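Local coordinates for protein intracellular exo-alpha-(1->5)-L-arabinofuranosidase (PDB 2Y2W) that removes terminal alpha-L-arabinofuranosyl residues from arabinans and arabinoxylan, as an intracellular family 51 glycoside hydrolase of Bifidobacterium longum, at residues G77-P82 and Q94-L99; G186-A191 and Q195-G200; L250-S255 and K268-K273; F303-E308 and G461-I466; T430-A435 and A534-P539. One frame throughout, in Å; residues are numbered along the deposited sequence.

In the fold
From the N terminus, contact 1 closes a short loop after the first strand of the (beta/alpha)8 barrel, bringing helix 94-103 back against helix 75-79. Contact 2, tighter still, folds the linker before helix 191-198 onto that helix at the barrel's outer surface. Contact 3 closes the turn from barrel strand 249-252 to helix 265-274. These three follow one another in series. Contacts 4 and 5 span much longer loops and cross, their segments alternating along the chain: 303-308 and 430-435 meet 461-466 and 534-539 respectively, so helical parts are tied twice to the C-terminal beta sheet. Contacts 1 and 5 touch, where Leu-99 packs against Phe-431.

Contact 1 of 5, residues G77-P82 and Q94-L99; sequences GGIYEP and QDVLDL
Val-96 drives its forked end at the segment 77-82, and its two methyls meet different things there. Val-96 CG2 lies 3.3 Å from Gly-78 O, so a methyl presses on a backbone carbonyl. Val-96 CG1 meets the CG2 branch of Ile-79 at 4.0 Å, the two side chains running obliquely to each other. The fork is set by chi1 of Val-96 (167°): CG1 stands anti to the backbone N, and CG2 is left beside that nitrogen. Ile-79 offers its short branch, while its longer CG1-CD1 arm leads away; the side chain also packs on Met-147. A beta-branched residue suits both places, being compact and stiff near the main chain. Gly-78, with no side chain, lets the backbone take phi -115° and psi -90°. No hydrogen bond joins the two segments. The contact closes the loop following barrel strand 65-67, and the Ile-79 side chain is about 9 Å from that of Gln-409, by similarity probably important for substrate recognition. Helix 75-79 thus ends against helix 94-103, with helix 149-159 packed on Ile-79 and Leu-97, Ala-419 of strand 417-419 on Val-96, and both strands 417-419 and 425-427 on Leu-99.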
# COMPACT_ATOMS: atom_id res chain seq x y z
N GLY D 77 -5.31 -11.37 33.05
CA GLY D 77 -5.56 -12.55 33.88
C GLY D 77 -4.38 -13.49 33.85
O GLY D 77 -4.42 -14.58 34.43
N GLY D 78 -3.32 -13.06 33.17
CA GLY D 78 -2.08 -13.83 33.06
C GLY D 78 -0.95 -13.11 33.74
O GLY D 78 -0.70 -13.30 34.93
N ILE D 79 -0.25 -12.27 32.98
CA ILE D 79 0.83 -11.46 33.54
C ILE D 79 0.30 -10.16 34.17
O ILE D 79 0.95 -9.59 35.04
CB ILE D 79 1.92 -11.14 32.48
CG1 ILE D 79 1.34 -10.37 31.30
CG2 ILE D 79 2.61 -12.43 32.03
CD1 ILE D 79 2.36 -9.54 30.53
N TYR D 80 -0.88 -9.73 33.74
CA TYR D 80 -1.47 -8.49 34.22
C TYR D 80 -2.82 -8.73 34.89
O TYR D 80 -3.76 -9.22 34.26
CB TYR D 80 -1.60 -7.48 33.07
CG TYR D 80 -2.11 -6.12 33.46
CD1 TYR D 80 -1.29 -5.21 34.12
CD2 TYR D 80 -3.42 -5.73 33.17
CE1 TYR D 80 -1.75 -3.94 34.47
CE2 TYR D 80 -3.90 -4.47 33.52
CZ TYR D 80 -3.05 -3.58 34.17
OH TYR D 80 -3.51 -2.34 34.52
N GLU D 81 -2.91 -8.38 36.18
CA GLU D 81 -4.14 -8.52 36.96
C GLU D 81 -4.03 -7.63 38.20
O GLU D 81 -3.58 -8.09 39.24
CB GLU D 81 -4.37 -9.99 37.35
CG GLU D 81 -5.82 -10.32 37.71
CD GLU D 81 -6.06 -11.82 37.90
OE1 GLU D 81 -5.33 -12.64 37.31
OE2 GLU D 81 -6.99 -12.17 38.65
N PRO D 82 -4.43 -6.35 38.08
CA PRO D 82 -4.22 -5.33 39.12
C PRO D 82 -4.87 -5.63 40.47
O PRO D 82 -4.37 -5.19 41.51
CB PRO D 82 -4.86 -4.07 38.51
CG PRO D 82 -4.90 -4.33 37.05
CD PRO D 82 -5.13 -5.79 36.91
N GLN D 94 2.85 -11.17 40.73
CA GLN D 94 4.17 -11.61 41.19
C GLN D 94 4.31 -13.12 41.15
O GLN D 94 5.40 -13.63 40.85
CB GLN D 94 4.49 -11.06 42.59
CG GLN D 94 5.97 -11.15 42.99
CD GLN D 94 6.90 -10.44 42.02
OE1 GLN D 94 6.80 -9.23 41.80
NE2 GLN D 94 7.83 -11.19 41.43
N ASP D 95 3.23 -13.84 41.44
CA ASP D 95 3.27 -15.30 41.42
C ASP D 95 3.59 -15.83 40.02
O ASP D 95 4.28 -16.85 39.87
CB ASP D 95 1.97 -15.92 41.98
CG ASP D 95 0.71 -15.46 41.23
OD1 ASP D 95 0.80 -14.61 40.32
OD2 ASP D 95 -0.38 -15.97 41.57
N VAL D 96 3.09 -15.13 39.00
CA VAL D 96 3.37 -15.46 37.61
C VAL D 96 4.82 -15.12 37.28
O VAL D 96 5.53 -15.94 36.68
CB VAL D 96 2.37 -14.75 36.65
CG1 VAL D 96 2.84 -14.83 35.20
CG2 VAL D 96 0.99 -15.36 36.80
N LEU D 97 5.26 -13.93 37.69
CA LEU D 97 6.65 -13.50 37.53
C LEU D 97 7.64 -14.47 38.18
O LEU D 97 8.69 -14.77 37.60
CB LEU D 97 6.86 -12.10 38.09
CG LEU D 97 6.62 -10.89 37.18
CD1 LEU D 97 6.50 -9.62 38.01
CD2 LEU D 97 7.72 -10.76 36.14
N ASP D 98 7.31 -14.95 39.38
CA ASP D 98 8.13 -15.92 40.10
C ASP D 98 8.32 -17.21 39.30
O ASP D 98 9.42 -17.76 39.26
CB ASP D 98 7.54 -16.24 41.48
CG ASP D 98 7.70 -15.09 42.47
OD1 ASP D 98 8.56 -14.21 42.27
OD2 ASP D 98 6.95 -15.07 43.47
N LEU D 99 7.24 -17.68 38.66
CA LEU D 99 7.30 -18.88 37.83
C LEU D 99 8.00 -18.66 36.49
O LEU D 99 8.50 -19.61 35.89
CB LEU D 99 5.90 -19.46 37.61
CG LEU D 99 5.19 -20.09 38.82
CD1 LEU D 99 3.81 -20.59 38.43
CD2 LEU D 99 6.00 -21.23 39.42

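Contact 2 of 5, residues G186-A191 and Q195-G200; sequences GAPGTA and QRVANG
Arg-196 reaches back from its helix to the carbonyl of Gly-186, and this is the closely packed, buried part of the contact. Gly-186 O meets the guanidinium at its edge, near its plane, through NH2 of Arg-196, a hydrogen bond modelled very short, so its exact length is doubtful. The side chain leaves the helix with CG anti to the backbone N (chi1 -162°) and then bends at chi2 and chi3, which turns the flat head toward the loop. Other nitrogens of the same head are taken elsewhere: NE donates to Tyr-183 O and NH1 to Ile-201 O. A long, many-donor residue suits a place where three backbone carbonyls converge, and Gly-186 adds no side chain of its own beside the guanidinium. The segment 186-191 is the linker between helices 174-185 and 191-198, and the second helix opens with an ordinary i to i+4 bond from Gln-195 N to Ala-191 O (3.3 Å). At its far end Gly-200, with phi 113°, closes it in a Schellman motif. Towards solvent the packing is looser. Pro-188 CG touches Val-197 CG2 at 4.1 Å, the proline ring and the valine crossing at about a right angle. Gln-195 lays its CG 3.7 Å from Ala-191 O. At the linker, Thr-190 and Ala-191 also pack on Arg-134 of the second subunit.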
# COMPACT_ATOMS: atom_id res chain seq x y z
N GLY D 186 14.69 5.87 20.53
CA GLY D 186 15.28 7.17 20.21
C GLY D 186 15.82 7.87 21.44
O GLY D 186 15.37 7.63 22.56
N ALA D 187 16.81 8.74 21.22
CA ALA D 187 17.32 9.59 22.28
C ALA D 187 16.31 10.71 22.54
O ALA D 187 15.63 11.15 21.62
CB ALA D 187 18.67 10.17 21.88
N PRO D 188 16.19 11.16 23.81
CA PRO D 188 15.34 12.31 24.10
C PRO D 188 15.75 13.52 23.26
O PRO D 188 16.94 13.74 23.03
CB PRO D 188 15.61 12.58 25.59
CG PRO D 188 16.00 11.25 26.14
CD PRO D 188 16.76 10.57 25.04
N GLY D 189 14.76 14.28 22.79
CA GLY D 189 15.02 15.44 21.94
C GLY D 189 14.36 15.36 20.57
O GLY D 189 14.63 16.18 19.70
N THR D 190 13.51 14.35 20.40
CA THR D 190 12.69 14.21 19.20
C THR D 190 11.24 14.00 19.66
O THR D 190 11.00 13.51 20.77
CB THR D 190 13.19 13.05 18.31
OG1 THR D 190 13.05 13.39 16.93
CG2 THR D 190 12.44 11.75 18.60
N ALA D 191 10.27 14.39 18.83
CA ALA D 191 8.86 14.36 19.22
C ALA D 191 8.40 13.01 19.76
O ALA D 191 7.79 12.94 20.83
CB ALA D 191 7.96 14.82 18.08
N GLN D 195 7.70 11.78 23.89
CA GLN D 195 6.47 11.15 24.35
C GLN D 195 6.75 10.01 25.32
O GLN D 195 6.08 9.89 26.34
CB GLN D 195 5.63 10.63 23.18
CG GLN D 195 4.72 11.68 22.55
CD GLN D 195 3.79 11.10 21.50
OE1 GLN D 195 3.10 10.10 21.74
NE2 GLN D 195 3.76 11.72 20.32
N ARG D 196 7.75 9.19 25.00
CA ARG D 196 8.16 8.09 25.88
C ARG D 196 8.63 8.63 27.23
O ARG D 196 8.27 8.09 28.28
CB ARG D 196 9.28 7.27 25.24
CG ARG D 196 9.47 5.89 25.86
CD ARG D 196 10.94 5.50 25.97
NE ARG D 196 11.73 5.91 24.81
CZ ARG D 196 12.67 6.86 24.83
NH1 ARG D 196 12.96 7.51 25.95
NH2 ARG D 196 13.32 7.15 23.71
N VAL D 197 9.43 9.70 27.19
CA VAL D 197 9.90 10.39 28.39
C VAL D 197 8.73 10.91 29.22
O VAL D 197 8.68 10.70 30.44
CB VAL D 197 10.87 11.56 28.03
CG1 VAL D 197 11.33 12.30 29.28
CG2 VAL D 197 12.07 11.04 27.24
N ALA D 198 7.78 11.57 28.56
CA ALA D 198 6.58 12.08 29.21
C ALA D 198 5.69 10.96 29.76
O ALA D 198 4.98 11.15 30.74
CB ALA D 198 5.79 12.96 28.26
N ASN D 199 5.76 9.79 29.12
CA ASN D 199 4.99 8.63 29.55
C ASN D 199 5.62 7.86 30.73
O ASN D 199 5.03 6.90 31.22
CB ASN D 199 4.74 7.68 28.37
CG ASN D 199 3.78 8.27 27.34
OD1 ASN D 199 3.23 9.35 27.52
ND2 ASN D 199 3.59 7.54 26.25
N GLY D 200 6.81 8.29 31.16
CA GLY D 200 7.44 7.74 32.36
C GLY D 200 8.71 6.93 32.15
O GLY D 200 9.30 6.45 33.11

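Contact 3 of 5, residues L250-S255 and K268-K273; sequences LVACGS and KTVLTK
Lys-268 O is gripped twice by Thr-272, one turn further along the helix that packs against strand 249-252. Thr-272 OG1 donates to Lys-268 O at 2.6 Å and Thr-272 N at 3.1 Å, and the two donors arrive from opposite faces of the carbonyl plane. A threonine suits this spot because its hydroxyl can fold back onto its own helix, here with chi1 -62°. The face of the helix toward the strand is hydrocarbon. Ala-252 points its CB at the helix and touches Val-270 CG1 at 4.3 Å and Leu-271 CD2 at 4.4 Å, so one methyl sits against two branched side chains. Val-270 points toward the strand, whereas Leu-271 starts out along the helix flank and brings CD2 in at its tip. The small alanine lets the helix come close, the CA of Ala-252 lying 7.8 Å from the CA of Leu-271. Strand 249-252, helix 265-274 and strand 280-287 form a right-handed beta-alpha-beta crossover of the (beta/alpha)8 barrel. Next along the chain, Cys-253 O lies 4.4 Å from Val-270 CG1 and accepts a hydrogen bond from Trp-266 NE1. The side chain of Cys-253 is about 5 Å from that of Asn-214, inferred by similarity to bind arabinofuranose, and about 6 Å from that of Glu-215, the probable acid/base. Because no hydrogen bond crosses between the two segments, apolar packing holds them, while the strand backbone bonds to strands 209-212 and 280-287 and the helix backbone bonds along its own turns.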
# COMPACT_ATOMS: atom_id res chain seq x y z
N LEU D 250 16.96 -8.23 12.87
CA LEU D 250 15.62 -8.24 12.26
C LEU D 250 15.17 -9.61 11.76
O LEU D 250 15.93 -10.32 11.09
CB LEU D 250 15.55 -7.20 11.14
CG LEU D 250 15.93 -5.78 11.55
CD1 LEU D 250 16.10 -4.89 10.33
CD2 LEU D 250 14.92 -5.18 12.53
N VAL D 251 13.93 -9.95 12.07
CA VAL D 251 13.35 -11.26 11.75
C VAL D 251 12.30 -11.14 10.65
O VAL D 251 11.34 -10.38 10.77
CB VAL D 251 12.69 -11.92 12.99
CG1 VAL D 251 12.32 -13.37 12.70
CG2 VAL D 251 13.60 -11.84 14.21
N ALA D 252 12.49 -11.90 9.57
CA ALA D 252 11.51 -12.01 8.50
C ALA D 252 10.60 -13.21 8.75
O ALA D 252 11.04 -14.23 9.28
CB ALA D 252 12.19 -12.15 7.16
N CYS D 253 9.33 -13.07 8.37
CA CYS D 253 8.37 -14.16 8.45
C CYS D 253 8.77 -15.29 7.51
O CYS D 253 9.07 -15.05 6.34
CB CYS D 253 6.96 -13.69 8.09
SG CYS D 253 6.25 -12.40 9.13
N GLY D 254 8.80 -16.50 8.04
CA GLY D 254 9.02 -17.69 7.23
C GLY D 254 7.69 -18.37 7.02
O GLY D 254 6.68 -17.71 6.77
N SER D 255 7.68 -19.70 7.14
CA SER D 255 6.45 -20.46 7.05
C SER D 255 5.77 -20.61 8.41
O SER D 255 6.43 -20.68 9.45
CB SER D 255 6.71 -21.84 6.42
OG SER D 255 7.03 -21.71 5.05
N LYS D 268 12.88 -18.89 0.35
CA LYS D 268 13.83 -18.63 -0.74
C LYS D 268 13.60 -17.26 -1.38
O LYS D 268 14.53 -16.47 -1.48
CB LYS D 268 13.76 -19.74 -1.79
CG LYS D 268 15.01 -19.85 -2.65
CD LYS D 268 15.12 -21.20 -3.35
CE LYS D 268 15.44 -22.34 -2.36
NZ LYS D 268 14.22 -22.89 -1.70
N THR D 269 12.36 -17.00 -1.78
CA THR D 269 12.01 -15.74 -2.44
C THR D 269 12.22 -14.54 -1.52
O THR D 269 12.84 -13.55 -1.91
CB THR D 269 10.55 -15.76 -2.95
OG1 THR D 269 10.33 -16.96 -3.72
CG2 THR D 269 10.26 -14.55 -3.83
N VAL D 270 11.70 -14.64 -0.29
CA VAL D 270 11.76 -13.56 0.69
C VAL D 270 13.19 -13.23 1.11
O VAL D 270 13.61 -12.07 1.06
CB VAL D 270 10.85 -13.86 1.92
CG1 VAL D 270 11.18 -12.95 3.10
CG2 VAL D 270 9.38 -13.74 1.53
N LEU D 271 13.95 -14.26 1.49
CA LEU D 271 15.31 -14.07 1.97
C LEU D 271 16.29 -13.63 0.88
O LEU D 271 17.20 -12.85 1.15
CB LEU D 271 15.84 -15.31 2.70
CG LEU D 271 15.08 -15.78 3.96
CD1 LEU D 271 15.67 -17.08 4.48
CD2 LEU D 271 15.06 -14.72 5.06
N THR D 272 16.09 -14.10 -0.35
CA THR D 272 16.95 -13.72 -1.47
C THR D 272 16.94 -12.20 -1.71
O THR D 272 17.99 -11.59 -1.91
CB THR D 272 16.58 -14.47 -2.78
OG1 THR D 272 16.76 -15.88 -2.58
CG2 THR D 272 17.45 -14.03 -3.95
N LYS D 273 15.75 -11.61 -1.68
CA LYS D 273 15.59 -10.18 -1.93
C LYS D 273 16.05 -9.32 -0.75
O LYS D 273 16.78 -8.35 -0.93
CB LYS D 273 14.14 -9.84 -2.30
CG LYS D 273 13.97 -8.46 -2.91
CD LYS D 273 12.64 -8.33 -3.63
CE LYS D 273 12.51 -6.98 -4.32
NZ LYS D 273 11.23 -6.87 -5.08

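Contact 4 of 5, residues F303-E308 and G461-I466; sequences FLASSE and GDVPAI
The interface between the catalytic (beta/alpha)8 barrel and the C-terminal beta domain passes through this contact, where the turn joining helix 297-304 to helix 307-327 lies against the start of strand 462-473. Val-463 is the residue the strand sends across, with its CB directed at the turn. Its two methyls divide the work. Val-463 CG2 rests on Ala-305 CB at 3.9 Å, and Val-463 CG1 lies against Glu-308, 3.6 Å from CG and 3.7 Å from both CD and OE1. Valine gives just such a two-pronged surface, and its chi1 of -68° places CG1 beside the backbone N and CG2 between that nitrogen and the carbonyl carbon. Glu-308 bends at chi2 (-67°) and slides past the valine in the opposite direction, with CG, CD and OE1 all alongside CG1. Its OE2 pairs with Arg-486 in a salt bridge, which probably favours the ionised form of the acid. Glutamate therefore does two jobs, packing its flank on the valine and giving charge to the arginine. Alanine at 305 is small enough for the strand to come near, the CA atoms of Ala-305 and Val-463 being 7.5 Å apart. The strand continues into its sheet, with Val-463 hydrogen-bonded through its backbone to Ile-455. Phe-303 O accepts from both Ser-306 N and Ser-306 OG, the hydroxyl at 2.7 Å and on the same face of the carbonyl plane as the amide.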
# COMPACT_ATOMS: atom_id res chain seq x y z
N PHE D 303 2.68 -38.61 17.14
CA PHE D 303 2.84 -37.40 17.93
C PHE D 303 4.13 -37.41 18.77
O PHE D 303 4.78 -36.38 18.93
CB PHE D 303 1.61 -37.19 18.81
CG PHE D 303 1.73 -36.06 19.79
CD1 PHE D 303 2.03 -34.77 19.36
CD2 PHE D 303 1.53 -36.29 21.15
CE1 PHE D 303 2.14 -33.73 20.27
CE2 PHE D 303 1.64 -35.25 22.06
CZ PHE D 303 1.94 -33.97 21.62
N LEU D 304 4.49 -38.58 19.30
CA LEU D 304 5.70 -38.71 20.11
C LEU D 304 6.98 -38.53 19.28
O LEU D 304 8.03 -38.19 19.81
CB LEU D 304 5.72 -40.04 20.87
CG LEU D 304 4.69 -40.21 21.99
CD1 LEU D 304 4.43 -41.68 22.27
CD2 LEU D 304 5.10 -39.48 23.26
N ALA D 305 6.87 -38.76 17.97
CA ALA D 305 7.99 -38.58 17.05
C ALA D 305 7.89 -37.26 16.26
O ALA D 305 8.37 -37.17 15.13
CB ALA D 305 8.09 -39.77 16.10
N SER D 306 7.28 -36.25 16.88
CA SER D 306 7.07 -34.94 16.24
C SER D 306 8.36 -34.17 15.98
O SER D 306 8.39 -33.27 15.13
CB SER D 306 6.11 -34.08 17.05
OG SER D 306 4.78 -34.55 16.91
N SER D 307 9.42 -34.53 16.71
CA SER D 307 10.75 -33.93 16.52
C SER D 307 11.30 -34.15 15.11
O SER D 307 12.07 -33.33 14.60
CB SER D 307 11.73 -34.46 17.56
OG SER D 307 11.55 -35.85 17.78
N GLU D 308 10.88 -35.25 14.48
CA GLU D 308 11.28 -35.59 13.11
C GLU D 308 10.78 -34.58 12.08
O GLU D 308 11.46 -34.31 11.09
CB GLU D 308 10.79 -37.00 12.75
CG GLU D 308 11.34 -38.11 13.64
CD GLU D 308 12.84 -38.31 13.49
OE1 GLU D 308 13.31 -38.47 12.34
OE2 GLU D 308 13.54 -38.31 14.52
N GLY D 461 8.73 -42.31 8.85
CA GLY D 461 9.21 -43.66 8.55
C GLY D 461 9.52 -44.48 9.78
O GLY D 461 8.71 -44.56 10.71
N ASP D 462 10.69 -45.11 9.78
CA ASP D 462 11.18 -45.84 10.95
C ASP D 462 12.13 -44.93 11.73
O ASP D 462 13.18 -44.53 11.21
CB ASP D 462 11.89 -47.13 10.52
N VAL D 463 11.76 -44.61 12.96
CA VAL D 463 12.49 -43.62 13.76
C VAL D 463 13.05 -44.19 15.07
O VAL D 463 12.41 -45.04 15.69
CB VAL D 463 11.62 -42.36 14.04
CG1 VAL D 463 11.37 -41.59 12.75
CG2 VAL D 463 10.30 -42.72 14.72
N PRO D 464 14.25 -43.73 15.48
CA PRO D 464 14.83 -44.18 16.75
C PRO D 464 13.94 -43.84 17.94
O PRO D 464 13.38 -42.74 18.00
CB PRO D 464 16.15 -43.41 16.83
CG PRO D 464 16.48 -43.08 15.42
CD PRO D 464 15.16 -42.83 14.75
N ALA D 465 13.81 -44.78 18.87
CA ALA D 465 13.00 -44.58 20.06
C ALA D 465 13.65 -43.58 21.01
O ALA D 465 12.97 -42.69 21.54
CB ALA D 465 12.74 -45.91 20.76
N ILE D 466 14.95 -43.73 21.22
CA ILE D 466 15.71 -42.86 22.12
C ILE D 466 16.32 -41.68 21.36
O ILE D 466 16.84 -41.85 20.25
CB ILE D 466 16.81 -43.64 22.90
CG1 ILE D 466 16.23 -44.88 23.61
CG2 ILE D 466 17.55 -42.74 23.90
CD1 ILE D 466 15.18 -44.58 24.69

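Contact 5 of 5, residues T430-A435 and A534-P539; sequences TFYPFA and AVTPQP
Tyr-432 spreads one face of its ring under Pro-537, whose CD stands 3.6 Å from the ring centroid and only 17° off the ring normal. This is a CH-pi contact, with the proline ring crossing the tyrosine at about a right angle. Pro-537 CG continues over the inner part of the side chain, 3.6 Å from Tyr-432 CB. Proline suits the place because its ring is stiff and its CD-H bonds, next to nitrogen, are slightly polarised toward an aromatic cloud. Tyr-432 leaves helix 431-440, and chi1 of -57° swings the ring out toward the segment 534-539. Helix 431-440 packs on helices 94-103 and 382-397 through Phe-431 and Phe-434, while residues 538-539 form a weakly bonded strand beside strand 512-518 of the C-terminal beta sheet. Leu-518 of that strand touches Tyr-432 and Pro-433. Farther along the ring, Tyr-432 OH lies 3.6 Å from Thr-536 CG2, and Tyr-432 CE2 is 3.7 Å from Val-535 O. Thr-536 CG2 and Val-535 O both lie oblique to the ring. Thr-536 leaves its own carbonyl to Gln-538, whose NE2 donates to Thr-536 O at 2.7 Å from above the carbonyl plane.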
# COMPACT_ATOMS: atom_id res chain seq x y z
N THR D 430 4.45 -29.47 30.96
CA THR D 430 5.42 -28.94 30.00
C THR D 430 6.40 -27.93 30.60
O THR D 430 7.39 -27.57 29.97
CB THR D 430 4.72 -28.28 28.79
OG1 THR D 430 3.81 -27.28 29.26
CG2 THR D 430 3.96 -29.31 27.97
N PHE D 431 6.10 -27.48 31.82
CA PHE D 431 6.95 -26.56 32.57
C PHE D 431 8.32 -27.17 32.90
O PHE D 431 9.35 -26.52 32.75
CB PHE D 431 6.24 -26.15 33.87
CG PHE D 431 6.96 -25.09 34.66
CD1 PHE D 431 7.99 -25.42 35.53
CD2 PHE D 431 6.58 -23.75 34.54
CE1 PHE D 431 8.64 -24.44 36.27
CE2 PHE D 431 7.23 -22.76 35.27
CZ PHE D 431 8.26 -23.10 36.14
N TYR D 432 8.30 -28.42 33.35
CA TYR D 432 9.47 -29.08 33.93
C TYR D 432 10.60 -29.43 32.95
O TYR D 432 11.77 -29.29 33.31
CB TYR D 432 9.05 -30.30 34.75
CG TYR D 432 8.05 -29.98 35.85
CD1 TYR D 432 8.48 -29.44 37.07
CD2 TYR D 432 6.69 -30.21 35.68
CE1 TYR D 432 7.57 -29.14 38.08
CE2 TYR D 432 5.77 -29.91 36.69
CZ TYR D 432 6.22 -29.38 37.89
OH TYR D 432 5.32 -29.09 38.90
N PRO D 433 10.28 -29.88 31.71
CA PRO D 433 11.36 -30.11 30.75
C PRO D 433 12.02 -28.82 30.27
O PRO D 433 13.21 -28.82 29.94
CB PRO D 433 10.66 -30.81 29.58
CG PRO D 433 9.40 -31.33 30.14
CD PRO D 433 8.99 -30.35 31.18
N PHE D 434 11.25 -27.73 30.23
CA PHE D 434 11.76 -26.43 29.80
C PHE D 434 12.70 -25.83 30.86
O PHE D 434 13.81 -25.42 30.54
CB PHE D 434 10.62 -25.46 29.48
CG PHE D 434 11.06 -24.22 28.75
CD1 PHE D 434 11.49 -23.10 29.45
CD2 PHE D 434 11.06 -24.19 27.36
CE1 PHE D 434 11.90 -21.95 28.78
CE2 PHE D 434 11.47 -23.04 26.68
CZ PHE D 434 11.89 -21.92 27.39
N ALA D 435 12.23 -25.80 32.10
CA ALA D 435 13.01 -25.27 33.23
C ALA D 435 14.40 -25.91 33.33
O ALA D 435 15.41 -25.20 33.41
CB ALA D 435 12.25 -25.44 34.53
N ALA D 534 0.19 -33.33 40.48
CA ALA D 534 -0.01 -34.77 40.27
C ALA D 534 1.04 -35.38 39.35
O ALA D 534 1.44 -36.53 39.53
CB ALA D 534 -1.41 -35.04 39.73
N VAL D 535 1.49 -34.61 38.36
CA VAL D 535 2.56 -35.04 37.46
C VAL D 535 3.79 -34.15 37.66
O VAL D 535 3.93 -33.09 37.04
CB VAL D 535 2.12 -35.03 35.97
CG1 VAL D 535 3.23 -35.58 35.07
CG2 VAL D 535 0.84 -35.84 35.78
N THR D 536 4.67 -34.59 38.55
CA THR D 536 5.92 -33.88 38.83
C THR D 536 7.10 -34.81 38.56
O THR D 536 6.94 -36.03 38.62
CB THR D 536 5.97 -33.37 40.29
OG1 THR D 536 5.66 -34.45 41.19
CG2 THR D 536 4.98 -32.24 40.51
N PRO D 537 8.28 -34.24 38.23
CA PRO D 537 9.47 -35.07 38.00
C PRO D 537 9.85 -35.86 39.24
O PRO D 537 9.91 -35.31 40.34
CB PRO D 537 10.55 -34.04 37.67
CG PRO D 537 9.82 -32.87 37.16
CD PRO D 537 8.54 -32.82 37.94
N GLN D 538 10.10 -37.16 39.05
CA GLN D 538 10.47 -38.06 40.13
C GLN D 538 11.95 -38.44 40.00
O GLN D 538 12.48 -38.48 38.89
CB GLN D 538 9.59 -39.31 40.11
CG GLN D 538 8.08 -39.04 40.17
CD GLN D 538 7.66 -38.22 41.38
OE1 GLN D 538 7.98 -38.55 42.52
NE2 GLN D 538 6.93 -37.13 41.13
N PRO D 539 12.62 -38.71 41.14
CA PRO D 539 14.02 -39.13 41.11
C PRO D 539 14.24 -40.37 40.23
O PRO D 539 13.50 -41.35 40.34
CB PRO D 539 14.31 -39.46 42.57
CG PRO D 539 13.40 -38.58 43.34
CD PRO D 539 12.14 -38.53 42.52